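Ras GTPase-activating-like protein IQGAP3 (Homo sapiens, PDB 3ISU) is a calmodulin-binding signalling protein that, like other IQGAPs, probably acts as a scaffold linking Rho-family GTPases to the actin cytoskeleton. Local coordinates at residues 23-27 and 113-118; 32-37 and 109-113. All blocks are in the same frame, centred on the assembly; numbering follows the deposited sequence.

Contact 1. Residues 23-27 and 113-118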
ATOM      1  N   PRO A  23       5.041   0.449 -15.097  1.00 54.67           N
ATOM      2  CA  PRO A  23       4.024  -0.302 -14.366  1.00 53.73           C
ATOM      3  C   PRO A  23       3.623   0.360 -13.038  1.00 51.99           C
ATOM      4  O   PRO A  23       4.482   0.885 -12.321  1.00 51.60           O
ATOM      5  CB  PRO A  23       4.714  -1.643 -14.105  1.00 53.89           C
ATOM      6  CG  PRO A  23       6.178  -1.298 -13.997  1.00 54.96           C
ATOM      7  CD  PRO A  23       6.396   0.058 -14.665  1.00 55.11           C
ATOM      8  N   SER A  24       2.329   0.330 -12.733  1.00 50.25           N
ATOM      9  CA  SER A  24       1.816   0.893 -11.484  1.00 48.83           C
ATOM     10  C   SER A  24       0.565   0.172 -10.972  1.00 46.81           C
ATOM     11  O   SER A  24      -0.015  -0.689 -11.642  1.00 47.02           O
ATOM     12  CB  SER A  24       1.537   2.390 -11.632  1.00 49.02           C
ATOM     13  OG  SER A  24       0.337   2.616 -12.346  1.00 50.75           O
ATOM     14  N   LEU A  25       0.204   0.513  -9.738  1.00 42.95           N
ATOM     15  CA  LEU A  25      -1.008   0.058  -9.113  1.00 40.15           C
ATOM     16  C   LEU A  25      -1.705   1.309  -8.583  1.00 37.21           C
ATOM     17  O   LEU A  25      -1.083   2.131  -7.927  1.00 33.72           O
ATOM     18  CB  LEU A  25      -0.710  -0.869  -7.957  1.00 40.41           C
ATOM     19  CG  LEU A  25      -0.062  -2.214  -8.299  1.00 44.01           C
ATOM     20  CD1 LEU A  25       0.100  -3.021  -6.993  1.00 46.06           C
ATOM     21  CD2 LEU A  25      -0.898  -2.950  -9.372  1.00 47.46           C
ATOM     22  N   HIS A  26      -2.970   1.433  -8.935  1.00 34.00           N
ATOM     23  CA  HIS A  26      -3.826   2.499  -8.489  1.00 32.82           C
ATOM     24  C   HIS A  26      -5.060   1.844  -7.874  1.00 29.76           C
ATOM     25  O   HIS A  26      -5.842   1.184  -8.579  1.00 28.72           O
ATOM     26  CB  HIS A  26      -4.160   3.369  -9.706  1.00 33.79           C
ATOM     27  CG  HIS A  26      -5.145   4.461  -9.444  1.00 37.55           C
ATOM     28  ND1 HIS A  26      -4.764   5.744  -9.117  1.00 40.78           N
ATOM     29  CD2 HIS A  26      -6.500   4.482  -9.525  1.00 43.54           C
ATOM     30  CE1 HIS A  26      -5.838   6.503  -8.983  1.00 43.65           C
ATOM     31  NE2 HIS A  26      -6.906   5.758  -9.212  1.00 44.27           N
ATOM     32  N   TYR A  27      -5.244   1.976  -6.556  1.00 26.30           N
ATOM     33  CA  TYR A  27      -6.377   1.340  -5.872  1.00 24.32           C
ATOM     34  C   TYR A  27      -6.953   2.262  -4.829  1.00 24.67           C
ATOM     35  O   TYR A  27      -6.203   2.939  -4.119  1.00 25.49           O
ATOM     36  CB  TYR A  27      -5.957   0.054  -5.143  1.00 26.03           C
ATOM     37  CG  TYR A  27      -5.648  -1.109  -6.077  1.00 27.14           C
ATOM     38  CD1 TYR A  27      -6.662  -1.664  -6.842  1.00 32.65           C
ATOM     39  CD2 TYR A  27      -4.371  -1.628  -6.204  1.00 34.23           C
ATOM     40  CE1 TYR A  27      -6.423  -2.735  -7.728  1.00 37.65           C
ATOM     41  CE2 TYR A  27      -4.116  -2.734  -7.091  1.00 34.73           C
ATOM     42  CZ  TYR A  27      -5.154  -3.279  -7.829  1.00 38.58           C
ATOM     43  OH  TYR A  27      -4.959  -4.356  -8.723  1.00 42.41           O
ATOM     44  N   LEU A 113       0.097  -8.976  -3.305  1.00 24.90           N
ATOM     45  CA  LEU A 113      -0.221  -7.950  -4.308  1.00 26.05           C
ATOM     46  C   LEU A 113       1.007  -7.380  -5.043  1.00 25.94           C
ATOM     47  O   LEU A 113       1.007  -7.305  -6.286  1.00 26.51           O
ATOM     48  CB  LEU A 113      -0.983  -6.805  -3.665  1.00 26.12           C
ATOM     49  CG  LEU A 113      -1.601  -5.746  -4.595  1.00 28.74           C
ATOM     50  CD1 LEU A 113      -2.758  -6.301  -5.427  1.00 32.05           C
ATOM     51  CD2 LEU A 113      -2.095  -4.558  -3.707  1.00 29.73           C
ATOM     52  N   LEU A 114       2.043  -7.004  -4.297  1.00 25.68           N
ATOM     53  CA  LEU A 114       3.302  -6.587  -4.890  1.00 27.30           C
ATOM     54  C   LEU A 114       3.908  -7.661  -5.830  1.00 29.26           C
ATOM     55  O   LEU A 114       4.298  -7.337  -6.962  1.00 31.55           O
ATOM     56  CB  LEU A 114       4.310  -6.165  -3.828  1.00 26.39           C
ATOM     57  CG  LEU A 114       3.943  -4.952  -2.975  1.00 26.15           C
ATOM     58  CD1 LEU A 114       5.044  -4.765  -1.916  1.00 29.95           C
ATOM     59  CD2 LEU A 114       3.771  -3.692  -3.776  1.00 28.37           C
ATOM     60  N   ASN A 115       3.917  -8.909  -5.402  1.00 30.32           N
ATOM     61  CA  ASN A 115       4.368 -10.038  -6.247  1.00 32.71           C
ATOM     62  C   ASN A 115       3.603 -10.163  -7.571  1.00 33.55           C
ATOM     63  O   ASN A 115       4.207 -10.328  -8.635  1.00 34.69           O
ATOM     64  CB  ASN A 115       4.163 -11.395  -5.553  1.00 33.13           C
ATOM     65  CG  ASN A 115       5.158 -11.662  -4.429  1.00 34.50           C
ATOM     66  OD1 ASN A 115       6.138 -10.934  -4.267  1.00 39.38           O
ATOM     67  ND2 ASN A 115       4.917 -12.740  -3.659  1.00 38.01           N
ATOM     68  N   LYS A 116       2.279 -10.182  -7.459  1.00 35.15           N
ATOM     69  CA  LYS A 116       1.382 -10.402  -8.575  1.00 37.16           C
ATOM     70  C   LYS A 116       1.493  -9.268  -9.575  1.00 38.75           C
ATOM     71  O   LYS A 116       1.575  -9.497 -10.801  1.00 37.54           O
ATOM     72  CB  LYS A 116      -0.046 -10.495  -8.060  1.00 37.86           C
ATOM     73  CG  LYS A 116      -1.119 -10.890  -9.055  1.00 40.36           C
ATOM     74  CD  LYS A 116      -2.457 -11.180  -8.319  1.00 41.50           C
ATOM     75  N   LYS A 117       1.511  -8.046  -9.064  1.00 39.45           N
ATOM     76  CA  LYS A 117       1.473  -6.877  -9.926  1.00 41.23           C
ATOM     77  C   LYS A 117       2.865  -6.440 -10.449  1.00 40.98           C
ATOM     78  O   LYS A 117       2.957  -5.868 -11.532  1.00 42.18           O
ATOM     79  CB  LYS A 117       0.717  -5.734  -9.219  1.00 42.13           C
ATOM     80  CG  LYS A 117      -0.705  -6.133  -8.735  1.00 45.29           C
ATOM     81  CD  LYS A 117      -1.766  -6.117  -9.853  1.00 50.22           C
ATOM     82  CE  LYS A 117      -2.769  -7.282  -9.729  1.00 51.97           C
ATOM     83  NZ  LYS A 117      -4.084  -7.006 -10.415  1.00 53.88           N
ATOM     84  N   PHE A 118       3.939  -6.729  -9.720  1.00 40.96           N
ATOM     85  CA  PHE A 118       5.259  -6.196 -10.061  1.00 41.38           C
ATOM     86  C   PHE A 118       6.384  -7.221 -10.261  1.00 43.28           C
ATOM     87  O   PHE A 118       7.121  -7.137 -11.239  1.00 44.12           O
ATOM     88  CB  PHE A 118       5.747  -5.241  -8.991  1.00 41.20           C
ATOM     89  CG  PHE A 118       4.968  -3.974  -8.902  1.00 39.38           C
ATOM     90  CD1 PHE A 118       4.263  -3.668  -7.755  1.00 37.53           C
ATOM     91  CD2 PHE A 118       4.975  -3.059  -9.960  1.00 39.39           C
ATOM     92  CE1 PHE A 118       3.558  -2.483  -7.649  1.00 35.35           C
ATOM     93  CE2 PHE A 118       4.266  -1.884  -9.861  1.00 37.44           C
ATOM     94  CZ  PHE A 118       3.560  -1.601  -8.699  1.00 36.88           C
TER

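Contact 2. Residues 32-37 and 109-113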
ATOM      1  N   LEU A  32      -8.660  -2.064  -1.847  1.00 20.26           N
ATOM      2  CA  LEU A  32      -7.682  -2.787  -1.004  1.00 21.15           C
ATOM      3  C   LEU A  32      -8.334  -3.572   0.152  1.00 21.67           C
ATOM      4  O   LEU A  32      -7.916  -4.679   0.520  1.00 20.57           O
ATOM      5  CB  LEU A  32      -6.655  -1.810  -0.499  1.00 19.83           C
ATOM      6  CG  LEU A  32      -5.729  -1.191  -1.524  1.00 23.64           C
ATOM      7  CD1 LEU A  32      -4.698  -0.442  -0.716  1.00 21.89           C
ATOM      8  CD2 LEU A  32      -5.083  -2.223  -2.401  1.00 23.29           C
ATOM      9  N   LEU A  33      -9.433  -3.049   0.673  1.00 21.46           N
ATOM     10  CA  LEU A  33     -10.206  -3.808   1.681  1.00 22.71           C
ATOM     11  C   LEU A  33     -10.777  -5.063   1.111  1.00 22.57           C
ATOM     12  O   LEU A  33     -10.695  -6.137   1.690  1.00 21.41           O
ATOM     13  CB  LEU A  33     -11.332  -2.926   2.269  1.00 21.83           C
ATOM     14  CG  LEU A  33     -12.162  -3.585   3.361  1.00 24.11           C
ATOM     15  CD1 LEU A  33     -11.293  -3.644   4.666  1.00 24.74           C
ATOM     16  CD2 LEU A  33     -13.492  -2.843   3.616  1.00 25.37           C
ATOM     17  N   GLU A  34     -11.356  -4.936  -0.078  1.00 23.85           N
ATOM     18  CA  GLU A  34     -11.992  -6.043  -0.707  1.00 24.75           C
ATOM     19  C   GLU A  34     -10.972  -7.124  -0.994  1.00 24.94           C
ATOM     20  O   GLU A  34     -11.300  -8.307  -0.955  1.00 23.82           O
ATOM     21  CB  GLU A  34     -12.713  -5.567  -1.975  1.00 26.26           C
ATOM     22  CG  GLU A  34     -13.698  -6.541  -2.553  1.00 29.14           C
ATOM     23  CD  GLU A  34     -13.024  -7.585  -3.420  1.00 32.86           C
ATOM     24  OE1 GLU A  34     -11.964  -7.254  -4.000  1.00 34.07           O
ATOM     25  OE2 GLU A  34     -13.533  -8.726  -3.466  1.00 35.07           O
ATOM     26  N   LYS A  35      -9.730  -6.717  -1.261  1.00 23.75           N
ATOM     27  CA  LYS A  35      -8.654  -7.665  -1.541  1.00 25.19           C
ATOM     28  C   LYS A  35      -8.033  -8.247  -0.263  1.00 24.62           C
ATOM     29  O   LYS A  35      -7.272  -9.205  -0.314  1.00 26.12           O
ATOM     30  CB  LYS A  35      -7.578  -6.981  -2.401  1.00 25.91           C
ATOM     31  CG  LYS A  35      -8.057  -6.682  -3.826  1.00 29.94           C
ATOM     32  CD  LYS A  35      -7.034  -5.835  -4.589  1.00 35.53           C
ATOM     33  CE  LYS A  35      -7.608  -5.414  -5.946  1.00 38.74           C
ATOM     34  NZ  LYS A  35      -7.841  -6.552  -6.868  1.00 41.53           N
ATOM     35  N   GLY A  36      -8.354  -7.687   0.886  1.00 23.76           N
ATOM     36  CA  GLY A  36      -7.789  -8.164   2.133  1.00 23.74           C
ATOM     37  C   GLY A  36      -6.447  -7.537   2.457  1.00 22.39           C
ATOM     38  O   GLY A  36      -5.891  -7.822   3.516  1.00 22.74           O
ATOM     39  N   VAL A  37      -5.977  -6.643   1.588  1.00 21.27           N
ATOM     40  CA  VAL A  37      -4.745  -5.874   1.807  1.00 21.88           C
ATOM     41  C   VAL A  37      -4.912  -4.811   2.868  1.00 22.36           C
ATOM     42  O   VAL A  37      -4.046  -4.657   3.717  1.00 22.20           O
ATOM     43  CB  VAL A  37      -4.218  -5.240   0.471  1.00 22.47           C
ATOM     44  CG1 VAL A  37      -2.994  -4.352   0.707  1.00 21.70           C
ATOM     45  CG2 VAL A  37      -3.889  -6.328  -0.566  1.00 22.57           C
ATOM     46  N   LEU A 109      -0.867 -10.227   2.515  1.00 20.28           N
ATOM     47  CA  LEU A 109      -1.603  -9.907   1.314  1.00 20.37           C
ATOM     48  C   LEU A 109      -0.993  -8.728   0.532  1.00 19.55           C
ATOM     49  O   LEU A 109      -1.105  -8.686  -0.723  1.00 19.71           O
ATOM     50  CB  LEU A 109      -3.098  -9.768   1.596  1.00 21.48           C
ATOM     51  CG  LEU A 109      -3.775 -11.128   1.852  1.00 24.15           C
ATOM     52  CD1 LEU A 109      -5.170 -10.894   2.417  1.00 28.98           C
ATOM     53  CD2 LEU A 109      -3.811 -11.990   0.611  1.00 30.56           C
ATOM     54  N   LEU A 110      -0.288  -7.849   1.231  1.00 19.62           N
ATOM     55  CA  LEU A 110       0.523  -6.820   0.554  1.00 20.16           C
ATOM     56  C   LEU A 110       1.644  -7.449  -0.215  1.00 21.43           C
ATOM     57  O   LEU A 110       1.847  -7.129  -1.378  1.00 20.98           O
ATOM     58  CB  LEU A 110       1.023  -5.764   1.516  1.00 20.07           C
ATOM     59  CG  LEU A 110       1.863  -4.597   0.965  1.00 21.35           C
ATOM     60  CD1 LEU A 110       1.076  -3.863  -0.182  1.00 21.39           C
ATOM     61  CD2 LEU A 110       2.248  -3.686   2.150  1.00 22.12           C
ATOM     62  N   ILE A 111       2.366  -8.384   0.410  1.00 20.64           N
ATOM     63  CA  ILE A 111       3.417  -9.114  -0.307  1.00 20.75           C
ATOM     64  C   ILE A 111       2.857  -9.773  -1.576  1.00 22.04           C
ATOM     65  O   ILE A 111       3.473  -9.697  -2.674  1.00 22.79           O
ATOM     66  CB  ILE A 111       4.109 -10.155   0.606  1.00 20.62           C
ATOM     67  CG1 ILE A 111       4.950  -9.431   1.637  1.00 20.17           C
ATOM     68  CG2 ILE A 111       4.939 -11.140  -0.234  1.00 23.74           C
ATOM     69  CD1 ILE A 111       5.468 -10.352   2.800  1.00 21.76           C
ATOM     70  N   PHE A 112       1.713 -10.442  -1.441  1.00 22.12           N
ATOM     71  CA  PHE A 112       1.062 -11.094  -2.566  1.00 23.57           C
ATOM     72  C   PHE A 112       0.683 -10.105  -3.665  1.00 23.62           C
ATOM     73  O   PHE A 112       1.004 -10.323  -4.817  1.00 22.55           O
ATOM     74  CB  PHE A 112      -0.147 -11.840  -2.078  1.00 25.42           C
ATOM     75  CG  PHE A 112      -0.909 -12.553  -3.171  1.00 30.53           C
ATOM     76  CD1 PHE A 112      -0.315 -13.560  -3.893  1.00 36.46           C
ATOM     77  CD2 PHE A 112      -2.227 -12.227  -3.429  1.00 38.96           C
ATOM     78  CE1 PHE A 112      -1.037 -14.247  -4.889  1.00 40.07           C
ATOM     79  CE2 PHE A 112      -2.951 -12.899  -4.417  1.00 41.19           C
ATOM     80  CZ  PHE A 112      -2.346 -13.900  -5.139  1.00 41.51           C
ATOM     81  N   LEU A 113       0.097  -8.976  -3.305  1.00 24.90           N
ATOM     82  CA  LEU A 113      -0.221  -7.950  -4.308  1.00 26.05           C
ATOM     83  C   LEU A 113       1.007  -7.380  -5.043  1.00 25.94           C
ATOM     84  O   LEU A 113       1.007  -7.305  -6.286  1.00 26.51           O
ATOM     85  CB  LEU A 113      -0.983  -6.805  -3.665  1.00 26.12           C
ATOM     86  CG  LEU A 113      -1.601  -5.746  -4.595  1.00 28.74           C
ATOM     87  CD1 LEU A 113      -2.758  -6.301  -5.427  1.00 32.05           C
ATOM     88  CD2 LEU A 113      -2.095  -4.558  -3.707  1.00 29.73           C
TER

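Contact 1. Residues 23-27 and 113-118
Leu25 and Lys117 mark where the strand at 25-27 runs past the helix at 113-118, their CA atoms 7.4 Å apart. The short axes approach no closer than 11.0 Å and their N-to-C directions differ by 127°, neither parallel nor fully antiparallel. Such a separation has to be bridged by side chains, and no clear hydrogen bond crosses it. Leu25 contributes the largest share from the strand side. Its CG lies beside the backbone N and anti to the carbonyl carbon (chi1 -66°), and the extended chain beyond sends both methyls to the helix. CD2 presses on the stem of Lys117, which it meets at about a right angle; the 3.2 Å from Leu25 CD2 to Lys117 CB is shorter than two carbons normally pack. The other methyl, Leu25 CD1, reaches Phe118 CE1 at 3.6 Å and Leu113 CG at 4.0 Å. In the RGC domain this packing sets the C-terminal helix 107-119 against the outermost strand 25-28 of a four-stranded antiparallel sheet, in which backbone hydrogen bonds join Leu25 to Ile56 and Tyr27 to Phe54. Toward the start of the strand, the Phe118 ring receives Pro23 O in its plane, at the edge, with Pro23 O and Phe118 CE2 3.7 Å apart. Phe65 meets the same ring with the planes inclined, and Pro58 touches it as well. At the other end, the Tyr27 ring and Leu113 run alongside each other, pointing opposite ways, Tyr27 CE2 lying 4.2 Å from Leu113 CD1. Bends at chi2 (-80°) and chi3 carry the Lys117 chain across Leu25 CD2 toward the tyrosine hydroxyl, where Lys117 NZ stops 3.3 Å from Tyr27 OH.

Contact 2. Residues 32-37 and 109-113
Val37 and Leu109 bring the two backbones to within 5.1 Å, CA to CA, where the chain leaves helix 29-35 and meets the early turns of helix 107-119. Helix 29-35 ends in a Schellman motif: Gly36 takes a positive phi of 86°, Gly36 N bonds to Leu33 O at 2.9 Å, and a weak bond of 3.0 Å runs from Val37 N to Leu32 O. Val37 follows, buried, and its two methyls serve different neighbours. CG1, anti to the backbone N (chi1 176°), comes within 4.2 Å of Leu110 CD1, the two side chains crossing at about a right angle. Val37 CG2 instead settles over the helix backbone, 3.7 Å from Leu109 O, an oxygen already engaged by the helical bond from Leu113 N. The same CG2 also touches Leu113 CD2 at 4.0 Å. That leucine methyl is shared, since Leu32 CD2 approaches Leu113 CD2 at the same 4.0 Å from helix 29-35. Side chain meets side chain only through carbon, and no hydrogen bond joins the segments; backbone bonding from Val37 to Asn106, and Leu109 N to Asn106 OD1, ties both sides to the residue just before helix 107-119. Leu110 is further packed by Leu86 of helix 83-91. Closer to the surface, Leu109 lies against the capping glycine, whose lack of a side chain allows a close fit: Leu109 CD1 sits 3.3 Å from Gly36 O.

In the fold
The centres of contacts 1 and 2 are 10 Å apart, and both are built on helix 107-119, contact 2 on its earlier turns and contact 1 on its later ones. Leu113 belongs to both. The opposing elements, strand 25-28 and helix 29-35, are consecutive in the chain, so the order is 23-27, 32-37, 109-113, 113-118, with contact 2 lying within the span of contact 1. Tyr27 packs on Leu32 and Lys35, joining the two patches directly. The C-terminal helix therefore packs along one side of the first strand of the fold and the end of the helix that follows it, beside the four-stranded sheet.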